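Local coordinates for protein NAD_Gly3P_dh, NAD-dependent glycerol-3-phosphate dehydrogenase (Streptosporangium roseum, PDB 5OCM) that acts as an imine reductase, binding NADP in a Rossmann-type domain and probably using the reduced cofactor as hydride donor, at residues A[74-77]-A[78-82]; A[105-109]-A[110-114]; A[120-123]-A[124-127]. All coordinates share one frame; numbering follows the deposited sequence.

All three contacts are partly buried local turns within the NADP-binding domain. Contact 1 (74-82) ends helix 70-77, contact 2 (105-114) ends helix 97-109 and leads into strand 113-120, and contact 3 (120-127) is the loop leaving that strand at its other end. Contacts 1 and 2 touch, W106 packing against L77, D78 and G81; contact 1 buries V76, L77 and L80, contact 2 A107, I112 and Y114, each beside exposed charged residues. Contact 3 lies about 27 Å from contact 1 and 28 Å from contact 2, centre to centre, and nearer the middle of the chain. Its mostly apolar chemistry is directed at cofactor, ligand and second subunit.

Contact 1 of 3, residues A[74-77]-A[78-82]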
ATOM      1  N   ARG A  74      -7.304  16.971 -26.768  1.00 17.51           N
ATOM      2  CA  ARG A  74      -8.214  17.723 -27.650  1.00 21.41           C
ATOM      3  C   ARG A  74      -7.407  18.510 -28.704  1.00 21.14           C
ATOM      4  O   ARG A  74      -7.782  18.508 -29.877  1.00 22.36           O
ATOM      5  CB  ARG A  74      -9.128  18.689 -26.865  1.00 25.24           C
ATOM      6  CG  ARG A  74     -10.235  17.956 -26.040  1.00 29.34           C
ATOM      7  CD  ARG A  74     -11.482  18.733 -25.606  1.00 40.06           C
ATOM      8  NE  ARG A  74     -11.432  20.187 -25.726  1.00 50.70           N
ATOM      9  CZ  ARG A  74     -10.852  21.034 -24.840  1.00 59.86           C
ATOM     10  NH1 ARG A  74     -10.195  20.588 -23.751  1.00 54.01           N
ATOM     11  NH2 ARG A  74     -10.876  22.351 -25.084  1.00 61.98           N
ATOM     12  N   ALA A  75      -6.308  19.123 -28.303  1.00 19.88           N
ATOM     13  CA  ALA A  75      -5.453  19.839 -29.240  1.00 21.94           C
ATOM     14  C   ALA A  75      -4.942  18.912 -30.363  1.00 22.98           C
ATOM     15  O   ALA A  75      -4.921  19.323 -31.528  1.00 19.99           O
ATOM     16  CB  ALA A  75      -4.270  20.499 -28.525  1.00 20.55           C
ATOM     17  N   VAL A  76      -4.540  17.688 -30.025  1.00 17.75           N
ATOM     18  CA  VAL A  76      -4.009  16.759 -31.030  1.00 18.04           C
ATOM     19  C   VAL A  76      -5.135  16.217 -31.902  1.00 18.57           C
ATOM     20  O   VAL A  76      -4.994  16.133 -33.132  1.00 16.06           O
ATOM     21  CB  VAL A  76      -3.206  15.636 -30.366  1.00 19.53           C
ATOM     22  CG1 VAL A  76      -2.847  14.577 -31.380  1.00 20.92           C
ATOM     23  CG2 VAL A  76      -1.932  16.190 -29.740  1.00 19.70           C
ATOM     24  N   LEU A  77      -6.240  15.836 -31.278  1.00 17.90           N
ATOM     25  CA  LEU A  77      -7.290  15.092 -31.989  1.00 16.98           C
ATOM     26  C   LEU A  77      -8.263  15.948 -32.769  1.00 17.38           C
ATOM     27  O   LEU A  77      -8.815  15.475 -33.770  1.00 17.52           O
ATOM     28  CB  LEU A  77      -8.118  14.246 -31.027  1.00 18.90           C
ATOM     29  CG  LEU A  77      -7.432  13.121 -30.256  1.00 20.54           C
ATOM     30  CD1 LEU A  77      -8.508  12.482 -29.349  1.00 20.56           C
ATOM     31  CD2 LEU A  77      -6.817  12.146 -31.234  1.00 24.90           C
ATOM     32  N   ASP A  78      -8.533  17.178 -32.313  1.00 17.96           N
ATOM     33  CA  ASP A  78      -9.618  18.001 -32.920  1.00 19.69           C
ATOM     34  C   ASP A  78      -9.522  18.093 -34.466  1.00 19.23           C
ATOM     35  O   ASP A  78     -10.498  17.923 -35.143  1.00 18.06           O
ATOM     36  CB  ASP A  78      -9.774  19.413 -32.303  1.00 24.71           C
ATOM     37  CG  ASP A  78     -10.508  19.435 -30.930  1.00 27.94           C
ATOM     38  OD1 ASP A  78     -11.102  18.355 -30.442  1.00 28.81           O
ATOM     39  OD2 ASP A  78     -10.368  20.563 -30.300  1.00 28.27           O
ATOM     40  N   PRO A  79      -8.315  18.303 -35.021  1.00 19.16           N
ATOM     41  CA  PRO A  79      -8.210  18.318 -36.491  1.00 20.32           C
ATOM     42  C   PRO A  79      -8.158  16.994 -37.206  1.00 22.21           C
ATOM     43  O   PRO A  79      -8.149  17.024 -38.402  1.00 22.18           O
ATOM     44  CB  PRO A  79      -6.890  19.068 -36.760  1.00 21.62           C
ATOM     45  CG  PRO A  79      -6.242  19.223 -35.516  1.00 18.83           C
ATOM     46  CD  PRO A  79      -7.051  18.718 -34.392  1.00 19.48           C
ATOM     47  N   LEU A  80      -8.185  15.869 -36.489  1.00 20.64           N
ATOM     48  CA  LEU A  80      -8.059  14.541 -37.077  1.00 21.23           C
ATOM     49  C   LEU A  80      -9.378  13.797 -37.176  1.00 23.08           C
ATOM     50  O   LEU A  80      -9.387  12.614 -37.417  1.00 21.21           O
ATOM     51  CB  LEU A  80      -7.063  13.729 -36.222  1.00 19.08           C
ATOM     52  CG  LEU A  80      -5.674  14.384 -36.030  1.00 20.77           C
ATOM     53  CD1 LEU A  80      -4.788  13.494 -35.226  1.00 20.75           C
ATOM     54  CD2 LEU A  80      -5.034  14.711 -37.385  1.00 21.43           C
ATOM     55  N   GLY A  81     -10.503  14.472 -37.029  1.00 22.79           N
ATOM     56  CA  GLY A  81     -11.817  13.786 -37.085  1.00 22.53           C
ATOM     57  C   GLY A  81     -12.124  13.045 -38.358  1.00 24.14           C
ATOM     58  O   GLY A  81     -12.678  11.915 -38.325  1.00 28.72           O
ATOM     59  N   ASP A  82     -11.730  13.614 -39.501  1.00 22.70           N
ATOM     60  CA  ASP A  82     -11.835  12.876 -40.755  1.00 23.62           C
ATOM     61  C   ASP A  82     -10.800  11.847 -41.003  1.00 22.16           C
ATOM     62  O   ASP A  82     -11.105  10.791 -41.476  1.00 25.35           O
ATOM     63  CB  ASP A  82     -11.931  13.873 -41.963  1.00 29.59           C
ATOM     64  CG  ASP A  82     -13.351  14.475 -42.069  1.00 34.48           C
ATOM     65  OD1 ASP A  82     -14.351  13.927 -41.528  1.00 41.35           O
ATOM     66  OD2 ASP A  82     -13.497  15.454 -42.788  1.00 43.68           O
TER
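The D78 carboxylate has the carbonyl oxygen of R74 over one face, with R74 O 3.1 Å from D78 CG and almost directly above it. R74 O and both carboxylate oxygens are all acceptors, so this is packing rather than a bond. From the opposite side of the carboxylate plane the indole of W106, on helix 97-109, approaches OD1. Near that plane, beyond the two oxygens, R74 NE stands 4.7 Å from D78 OD2, too far for a salt bridge, although the opposite charges may still attract. With CG beside its backbone N (chi1 -78°), D78 folds the carboxylate back over the last helical turn.

The backbone bonding changes at P79. D78 N donates to R74 O at 2.9 Å, an ordinary helical bond with an N-H...O angle of 154°. The next residue, P79, has no N-H to offer A75 O; its CD sits 3.6 Å from A75 O and also packs on V76 O. L80 N then reaches back only three residues, to L77 O at 2.8 Å. The L80 side chain turns back toward the helix, CD1 lying 3.4 Å from V76 O and 4.4 Å from V76 CG1.

V76 touches the bound NADP and L77 packs on T103 of helix 97-109. With P79 unable to donate to A75 O, the arrangement is a proline-associated C-terminal region of a cofactor-lining helix in the Rossmann-type domain.

Contact 2 of 3, residues A[105-109]-A[110-114]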
ATOM      1  N   GLU A 105     -17.812  11.036 -26.688  1.00 17.15           N
ATOM      2  CA  GLU A 105     -18.896  11.699 -27.426  1.00 17.35           C
ATOM      3  C   GLU A 105     -18.376  12.315 -28.733  1.00 17.30           C
ATOM      4  O   GLU A 105     -18.992  12.137 -29.802  1.00 16.51           O
ATOM      5  CB  GLU A 105     -19.582  12.737 -26.539  1.00 18.57           C
ATOM      6  CG  GLU A 105     -20.639  13.604 -27.271  1.00 24.72           C
ATOM      7  CD  GLU A 105     -21.529  14.442 -26.349  1.00 28.53           C
ATOM      8  OE1 GLU A 105     -21.003  14.842 -25.312  1.00 32.92           O
ATOM      9  OE2 GLU A 105     -22.738  14.683 -26.677  1.00 23.66           O
ATOM     10  N   TRP A 106     -17.223  13.004 -28.650  1.00 15.19           N
ATOM     11  CA  TRP A 106     -16.536  13.553 -29.830  1.00 15.35           C
ATOM     12  C   TRP A 106     -16.293  12.458 -30.888  1.00 14.38           C
ATOM     13  O   TRP A 106     -16.585  12.623 -32.064  1.00 14.44           O
ATOM     14  CB  TRP A 106     -15.247  14.256 -29.407  1.00 15.84           C
ATOM     15  CG  TRP A 106     -14.443  14.804 -30.533  1.00 17.02           C
ATOM     16  CD1 TRP A 106     -14.529  16.037 -31.101  1.00 17.18           C
ATOM     17  CD2 TRP A 106     -13.414  14.103 -31.256  1.00 17.27           C
ATOM     18  NE1 TRP A 106     -13.616  16.146 -32.115  1.00 18.51           N
ATOM     19  CE2 TRP A 106     -12.928  14.975 -32.230  1.00 17.33           C
ATOM     20  CE3 TRP A 106     -12.853  12.827 -31.141  1.00 19.78           C
ATOM     21  CZ2 TRP A 106     -11.913  14.613 -33.105  1.00 19.79           C
ATOM     22  CZ3 TRP A 106     -11.855  12.463 -32.018  1.00 21.45           C
ATOM     23  CH2 TRP A 106     -11.399  13.334 -32.973  1.00 19.48           C
ATOM     24  N   ALA A 107     -15.791  11.317 -30.428  1.00 14.80           N
ATOM     25  CA  ALA A 107     -15.491  10.207 -31.334  1.00 14.99           C
ATOM     26  C   ALA A 107     -16.772   9.626 -31.941  1.00 14.77           C
ATOM     27  O   ALA A 107     -16.820   9.344 -33.151  1.00 15.35           O
ATOM     28  CB  ALA A 107     -14.734   9.134 -30.617  1.00 14.98           C
ATOM     29  N   ALA A 108     -17.795   9.442 -31.127  1.00 14.85           N
ATOM     30  CA  ALA A 108     -19.031   8.822 -31.598  1.00 16.08           C
ATOM     31  C   ALA A 108     -19.741   9.697 -32.669  1.00 16.03           C
ATOM     32  O   ALA A 108     -20.223   9.155 -33.646  1.00 16.32           O
ATOM     33  CB  ALA A 108     -19.979   8.613 -30.417  1.00 16.90           C
ATOM     34  N   GLU A 109     -19.739  11.005 -32.487  1.00 16.24           N
ATOM     35  CA  GLU A 109     -20.342  11.962 -33.453  1.00 16.96           C
ATOM     36  C   GLU A 109     -19.680  11.781 -34.832  1.00 16.65           C
ATOM     37  O   GLU A 109     -20.289  12.043 -35.860  1.00 16.66           O
ATOM     38  CB  GLU A 109     -20.163  13.397 -32.983  1.00 19.39           C
ATOM     39  CG  GLU A 109     -21.015  13.830 -31.830  1.00 22.08           C
ATOM     40  CD  GLU A 109     -20.598  15.130 -31.178  1.00 24.83           C
ATOM     41  OE1 GLU A 109     -21.314  15.513 -30.244  1.00 27.42           O
ATOM     42  OE2 GLU A 109     -19.576  15.748 -31.536  1.00 25.79           O
ATOM     43  N   ARG A 110     -18.408  11.377 -34.836  1.00 14.67           N
ATOM     44  CA  ARG A 110     -17.582  11.230 -36.046  1.00 15.12           C
ATOM     45  C   ARG A 110     -17.370   9.815 -36.515  1.00 16.58           C
ATOM     46  O   ARG A 110     -16.637   9.578 -37.470  1.00 16.91           O
ATOM     47  CB  ARG A 110     -16.233  11.933 -35.794  1.00 15.43           C
ATOM     48  CG  ARG A 110     -16.371  13.428 -35.707  1.00 16.55           C
ATOM     49  CD  ARG A 110     -15.266  14.095 -34.911  1.00 18.53           C
ATOM     50  NE  ARG A 110     -15.498  15.523 -34.815  1.00 19.65           N
ATOM     51  CZ  ARG A 110     -16.350  16.111 -33.988  1.00 20.61           C
ATOM     52  NH1 ARG A 110     -17.059  15.419 -33.131  1.00 19.34           N
ATOM     53  NH2 ARG A 110     -16.494  17.419 -34.009  1.00 22.39           N
ATOM     54  N   GLY A 111     -18.040   8.841 -35.892  1.00 16.65           N
ATOM     55  CA  GLY A 111     -17.922   7.455 -36.275  1.00 18.10           C
ATOM     56  C   GLY A 111     -16.551   6.850 -36.024  1.00 18.76           C
ATOM     57  O   GLY A 111     -16.142   5.970 -36.731  1.00 19.46           O
ATOM     58  N   ILE A 112     -15.816   7.366 -35.032  1.00 15.84           N
ATOM     59  CA  ILE A 112     -14.473   6.843 -34.688  1.00 14.97           C
ATOM     60  C   ILE A 112     -14.623   5.856 -33.554  1.00 16.46           C
ATOM     61  O   ILE A 112     -15.101   6.257 -32.519  1.00 15.36           O
ATOM     62  CB  ILE A 112     -13.557   7.967 -34.259  1.00 16.23           C
ATOM     63  CG1 ILE A 112     -13.393   8.991 -35.419  1.00 16.73           C
ATOM     64  CG2 ILE A 112     -12.193   7.395 -33.884  1.00 15.36           C
ATOM     65  CD1 ILE A 112     -12.828  10.352 -34.868  1.00 20.64           C
ATOM     66  N   THR A 113     -14.210   4.609 -33.756  1.00 19.75           N
ATOM     67  CA  THR A 113     -14.321   3.634 -32.654  1.00 18.51           C
ATOM     68  C   THR A 113     -13.247   3.970 -31.624  1.00 16.77           C
ATOM     69  O   THR A 113     -12.100   4.325 -31.994  1.00 15.62           O
ATOM     70  CB  THR A 113     -14.462   2.125 -33.058  1.00 23.17           C
ATOM     71  OG1 THR A 113     -13.494   1.204 -32.425  1.00 29.29           O
ATOM     72  CG2 THR A 113     -14.846   1.884 -34.427  1.00 17.72           C
ATOM     73  N   TYR A 114     -13.624   3.973 -30.359  1.00 16.15           N
ATOM     74  CA  TYR A 114     -12.828   4.616 -29.312  1.00 14.92           C
ATOM     75  C   TYR A 114     -12.714   3.719 -28.083  1.00 15.25           C
ATOM     76  O   TYR A 114     -13.733   3.252 -27.558  1.00 15.60           O
ATOM     77  CB  TYR A 114     -13.494   5.915 -28.901  1.00 16.45           C
ATOM     78  CG  TYR A 114     -12.769   6.671 -27.850  1.00 16.09           C
ATOM     79  CD1 TYR A 114     -11.494   7.134 -28.058  1.00 17.56           C
ATOM     80  CD2 TYR A 114     -13.373   6.974 -26.638  1.00 16.42           C
ATOM     81  CE1 TYR A 114     -10.818   7.847 -27.086  1.00 16.46           C
ATOM     82  CE2 TYR A 114     -12.696   7.704 -25.631  1.00 16.23           C
ATOM     83  CZ  TYR A 114     -11.427   8.111 -25.837  1.00 16.42           C
ATOM     84  OH  TYR A 114     -10.755   8.841 -24.899  1.00 15.72           O
TER
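R110 lays its guanidinium flat on the W106 indole, centres 3.7 Å apart and planes 15° from parallel, with W106 NE1 beneath the middle of the group. The extended arginine chain lies over the same ring face: R110 CD rests 3.9 Å from the five-membered ring centroid, a CH-pi contact beside the off-centre cation-pi one. NH1 is gripped by two acceptors, W106 O at 3.0 Å and, near the guanidinium plane, the anti lone pair of E109 OE2 in a salt bridge. At the indole's six-membered end I112 CD1 packs 3.7 Å from W106 CZ3. With W106 replaced by an alanine, the guanidinium would probably keep its bonds to the backbone carbonyl and E109 but lose its flat support, and a gap would open beside I112 CD1.

The small knob A107 CB fits between I112 CB at 4.0 Å and Y114 CB at 3.9 Å. The chain reverses in a Schellman motif: I112 N bonds to A107 O and G111 N to A108 O, G111 at positive phi (67°) being the C-prime residue. The turn closes helix 97-109 and feeds strand 113-120 in a beta-alpha-beta unit, I112 and Y114 packing on L89 of strand 88-91.

Contact 3 of 3, residues A[120-123]-A[124-127]; sequences MAIP and QVVG. With NAP (NADP nicotinamide-adenine-dinucleotide phosphate), chain G; 9RH (2,2,2-trifluoromethyl acetophenone hydrate), chain X.
I122 to V125 form a type I beta-turn in the loop after strand 113-120 of the Rossmann-type domain, closed by V125 N donating to I122 O at 3.0 Å. A121, I122 and P123 supply the first shell on this side of the ligands. A121 O lies 3.3 Å from C4N of the NADP nicotinamide, the carbon that carries the hydride in the reduced cofactor. P123 CD packs 3.2 Å from the carboxamide oxygen O7N, and I122 CG2 meets C4 on the phenyl ring of the trifluoroacetophenone hydrate at 3.8 Å.

Behind these atoms, a chi1 of 55° places I122 CG1 between the backbone N and carbonyl carbon, where it packs 3.7 Å from V125 CG2, while CG2 is turned to the ligand. Q124 bends at chi2 (93°), bringing OE1 back to 3.5 Å from P123 CD. V126 CG2 also packs against A121 CB.

Further out, F215 of the second subunit packs on I122 and D232 of that subunit on P123 and Q124. D232 O and T241 OG1 of the second subunit hydrogen-bond NADP and hydrate respectively, completing the site across the dimer. I122 O also accepts from V126 N, and one water bridges P123 O (2.6 Å) and V126 O, donating to both.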
ATOM      1  N   MET A 120      -1.515   1.198 -15.845  1.00 14.18           N
ATOM      2  CA  MET A 120      -1.223   0.993 -14.427  1.00 15.26           C
ATOM      3  C   MET A 120       0.163   0.366 -14.325  1.00 13.48           C
ATOM      4  O   MET A 120       0.343  -0.765 -13.887  1.00 15.40           O
ATOM      5  CB  MET A 120      -2.297   0.118 -13.762  1.00 15.13           C
ATOM      6  CG  MET A 120      -3.723   0.625 -13.940  1.00 13.84           C
ATOM      7  SD  MET A 120      -4.037   2.380 -13.720  1.00 15.62           S
ATOM      8  CE  MET A 120      -3.351   2.630 -12.079  1.00 16.47           C
ATOM      9  N   ALA A 121       1.138   1.129 -14.782  1.00 14.07           N
ATOM     10  CA  ALA A 121       2.523   0.719 -14.898  1.00 14.15           C
ATOM     11  C   ALA A 121       3.404   1.911 -15.139  1.00 14.86           C
ATOM     12  O   ALA A 121       2.955   2.934 -15.659  1.00 13.44           O
ATOM     13  CB  ALA A 121       2.679  -0.260 -16.095  1.00 14.80           C
ATOM     14  N   ILE A 122       4.668   1.751 -14.781  1.00 14.52           N
ATOM     15  CA  ILE A 122       5.701   2.714 -15.145  1.00 14.54           C
ATOM     16  C   ILE A 122       6.334   2.331 -16.521  1.00 14.29           C
ATOM     17  O   ILE A 122       6.211   1.191 -16.980  1.00 14.33           O
ATOM     18  CB  ILE A 122       6.818   2.825 -14.071  1.00 14.22           C
ATOM     19  CG1 ILE A 122       7.439   1.448 -13.777  1.00 14.12           C
ATOM     20  CG2 ILE A 122       6.265   3.491 -12.832  1.00 15.90           C
ATOM     21  CD1 ILE A 122       8.699   1.503 -12.895  1.00 14.46           C
ATOM     22  N   PRO A 123       7.022   3.285 -17.143  1.00 14.63           N
ATOM     23  CA  PRO A 123       7.524   3.023 -18.517  1.00 14.99           C
ATOM     24  C   PRO A 123       8.421   1.808 -18.627  1.00 16.09           C
ATOM     25  O   PRO A 123       8.321   1.057 -19.580  1.00 14.26           O
ATOM     26  CB  PRO A 123       8.291   4.310 -18.839  1.00 15.24           C
ATOM     27  CG  PRO A 123       7.576   5.365 -18.093  1.00 14.51           C
ATOM     28  CD  PRO A 123       7.279   4.698 -16.754  1.00 14.88           C
ATOM     29  N   GLN A 124       9.249   1.577 -17.604  1.00 18.43           N
ATOM     30  CA  GLN A 124      10.165   0.442 -17.642  1.00 19.01           C
ATOM     31  C   GLN A 124       9.448  -0.923 -17.539  1.00 17.37           C
ATOM     32  O   GLN A 124      10.023  -1.942 -17.896  1.00 17.50           O
ATOM     33  CB  GLN A 124      11.217   0.513 -16.520  1.00 23.61           C
ATOM     34  CG  GLN A 124      12.016   1.826 -16.403  1.00 27.86           C
ATOM     35  CD  GLN A 124      11.362   2.846 -15.401  1.00 32.05           C
ATOM     36  OE1 GLN A 124      10.281   3.368 -15.667  1.00 21.04           O
ATOM     37  NE2 GLN A 124      12.014   3.062 -14.136  1.00 32.34           N
ATOM     38  N   VAL A 125       8.226  -0.975 -17.024  1.00 14.02           N
ATOM     39  CA  VAL A 125       7.478  -2.197 -16.903  1.00 14.81           C
ATOM     40  C   VAL A 125       6.562  -2.449 -18.103  1.00 13.10           C
ATOM     41  O   VAL A 125       6.221  -3.600 -18.404  1.00 11.78           O
ATOM     42  CB  VAL A 125       6.733  -2.193 -15.523  1.00 14.30           C
ATOM     43  CG1 VAL A 125       5.743  -3.322 -15.396  1.00 14.61           C
ATOM     44  CG2 VAL A 125       7.752  -2.222 -14.395  1.00 16.20           C
ATOM     45  N   VAL A 126       6.212  -1.383 -18.823  1.00 13.71           N
ATOM     46  CA  VAL A 126       5.435  -1.514 -20.046  1.00 14.31           C
ATOM     47  C   VAL A 126       6.181  -2.483 -20.986  1.00 15.50           C
ATOM     48  O   VAL A 126       7.404  -2.442 -21.107  1.00 18.23           O
ATOM     49  CB  VAL A 126       5.213  -0.164 -20.709  1.00 14.70           C
ATOM     50  CG1 VAL A 126       4.747  -0.306 -22.148  1.00 15.34           C
ATOM     51  CG2 VAL A 126       4.232   0.637 -19.916  1.00 14.80           C
ATOM     52  N   GLY A 127       5.418  -3.359 -21.629  1.00 15.37           N
ATOM     53  CA  GLY A 127       5.955  -4.338 -22.534  1.00 17.10           C
ATOM     54  C   GLY A 127       6.435  -5.606 -21.859  1.00 21.22           C
ATOM     55  O   GLY A 127       6.983  -6.477 -22.512  1.00 19.65           O
TER
HETATM   56  PA  NAP G 301       5.691  13.567 -20.294  1.00 17.36           P
HETATM   57  O1A NAP G 301       7.090  12.955 -20.299  1.00 15.58           O
HETATM   58  O2A NAP G 301       5.684  14.834 -19.571  1.00 16.42           O
HETATM   59  O5B NAP G 301       5.087  13.749 -21.801  1.00 15.99           O
HETATM   60  C5B NAP G 301       4.016  14.659 -22.031  1.00 14.86           C
HETATM   61  C4B NAP G 301       3.704  14.456 -23.494  1.00 14.19           C
HETATM   62  O4B NAP G 301       2.541  15.164 -23.884  1.00 15.15           O
HETATM   63  C3B NAP G 301       4.846  14.886 -24.469  1.00 15.66           C
HETATM   64  O3B NAP G 301       4.946  13.983 -25.594  1.00 15.10           O
HETATM   65  C2B NAP G 301       4.338  16.273 -24.916  1.00 16.06           C
HETATM   66  O2B NAP G 301       4.932  16.769 -26.130  1.00 18.70           O
HETATM   67  C1B NAP G 301       2.863  16.001 -25.025  1.00 15.43           C
HETATM   68  N9A NAP G 301       2.043  17.197 -25.023  1.00 15.99           N
HETATM   69  C8A NAP G 301       1.784  18.039 -24.017  1.00 16.08           C
HETATM   70  N7A NAP G 301       0.976  19.017 -24.399  1.00 16.12           N
HETATM   71  C5A NAP G 301       0.717  18.796 -25.703  1.00 16.47           C
HETATM   72  C6A NAP G 301      -0.078  19.451 -26.726  1.00 18.17           C
HETATM   73  N6A NAP G 301      -0.787  20.605 -26.414  1.00 20.38           N
HETATM   74  N1A NAP G 301      -0.026  18.972 -27.988  1.00 17.31           N
HETATM   75  C2A NAP G 301       0.664  17.856 -28.309  1.00 18.46           C
HETATM   76  N3A NAP G 301       1.403  17.167 -27.416  1.00 15.39           N
HETATM   77  C4A NAP G 301       1.428  17.612 -26.135  1.00 17.09           C
HETATM   78  O3  NAP G 301       4.587  12.684 -19.586  1.00 16.02           O
HETATM   79  PN  NAP G 301       4.594  11.041 -19.566  1.00 15.68           P
HETATM   80  O1N NAP G 301       5.206  10.581 -18.306  1.00 15.84           O
HETATM   81  O2N NAP G 301       4.901  10.484 -20.966  1.00 14.81           O
HETATM   82  O5D NAP G 301       3.004  10.949 -19.292  1.00 14.92           O
HETATM   83  C5D NAP G 301       2.117  10.963 -20.414  1.00 16.13           C
HETATM   84  C4D NAP G 301       0.765  10.502 -19.909  1.00 13.98           C
HETATM   85  O4D NAP G 301       0.908   9.106 -19.404  1.00 13.59           O
HETATM   86  C3D NAP G 301       0.235  11.428 -18.796  1.00 14.34           C
HETATM   87  O3D NAP G 301      -1.191  11.588 -18.902  1.00 12.90           O
HETATM   88  C2D NAP G 301       0.609  10.603 -17.552  1.00 13.48           C
HETATM   89  O2D NAP G 301      -0.153  10.871 -16.365  1.00 13.78           O
HETATM   90  C1D NAP G 301       0.415   9.161 -18.093  1.00 13.16           C
HETATM   91  N1N NAP G 301       1.140   8.158 -17.339  1.00 13.01           N
HETATM   92  C2N NAP G 301       2.446   8.237 -17.181  1.00 15.24           C
HETATM   93  C3N NAP G 301       3.140   7.277 -16.422  1.00 15.03           C
HETATM   94  C7N NAP G 301       4.594   7.347 -16.143  1.00 15.38           C
HETATM   95  O7N NAP G 301       5.020   6.498 -15.330  1.00 15.79           O
HETATM   96  N7N NAP G 301       5.339   8.255 -16.711  1.00 17.63           N
HETATM   97  C4N NAP G 301       2.435   6.188 -15.882  1.00 14.92           C
HETATM   98  C5N NAP G 301       1.077   6.092 -16.169  1.00 15.49           C
HETATM   99  C6N NAP G 301       0.472   7.098 -16.902  1.00 15.19           C
HETATM  100  P2B NAP G 301       6.323  17.565 -26.060  1.00 20.18           P
HETATM  101  O1X NAP G 301       7.381  16.513 -25.993  1.00 16.26           O
HETATM  102  O2X NAP G 301       6.210  18.369 -27.310  1.00 20.16           O
HETATM  103  O3X NAP G 301       6.165  18.529 -24.883  1.00 16.57           O
HETATM  104  O1  9RH X 302       2.417   9.866 -11.892  1.00 22.25           O
HETATM  105  C1  9RH X 302       1.386   8.992 -12.248  1.00 22.92           C
HETATM  106  O2  9RH X 302       0.218   9.137 -11.495  1.00 20.28           O
HETATM  107  C2  9RH X 302       1.878   7.554 -12.300  1.00 20.28           C
HETATM  108  C3  9RH X 302       3.166   7.236 -11.893  1.00 20.26           C
HETATM  109  C4  9RH X 302       3.576   5.918 -11.821  1.00 19.68           C
HETATM  110  C5  9RH X 302       2.726   4.905 -12.191  1.00 18.80           C
HETATM  111  C6  9RH X 302       1.459   5.209 -12.612  1.00 22.10           C
HETATM  112  C7  9RH X 302       1.024   6.526 -12.659  1.00 19.35           C
HETATM  113  C8  9RH X 302       1.040   9.494 -13.618  1.00 26.19           C
HETATM  114  F1  9RH X 302       0.709  10.781 -13.532  1.00 21.20           F
HETATM  115  F2  9RH X 302       0.024   8.775 -14.177  1.00 26.46           F
HETATM  116  F3  9RH X 302       2.134   9.372 -14.346  1.00 22.54           F
HETATM  117  O   HOH W   1       9.448  -0.486 -21.317  1.00 25.61           O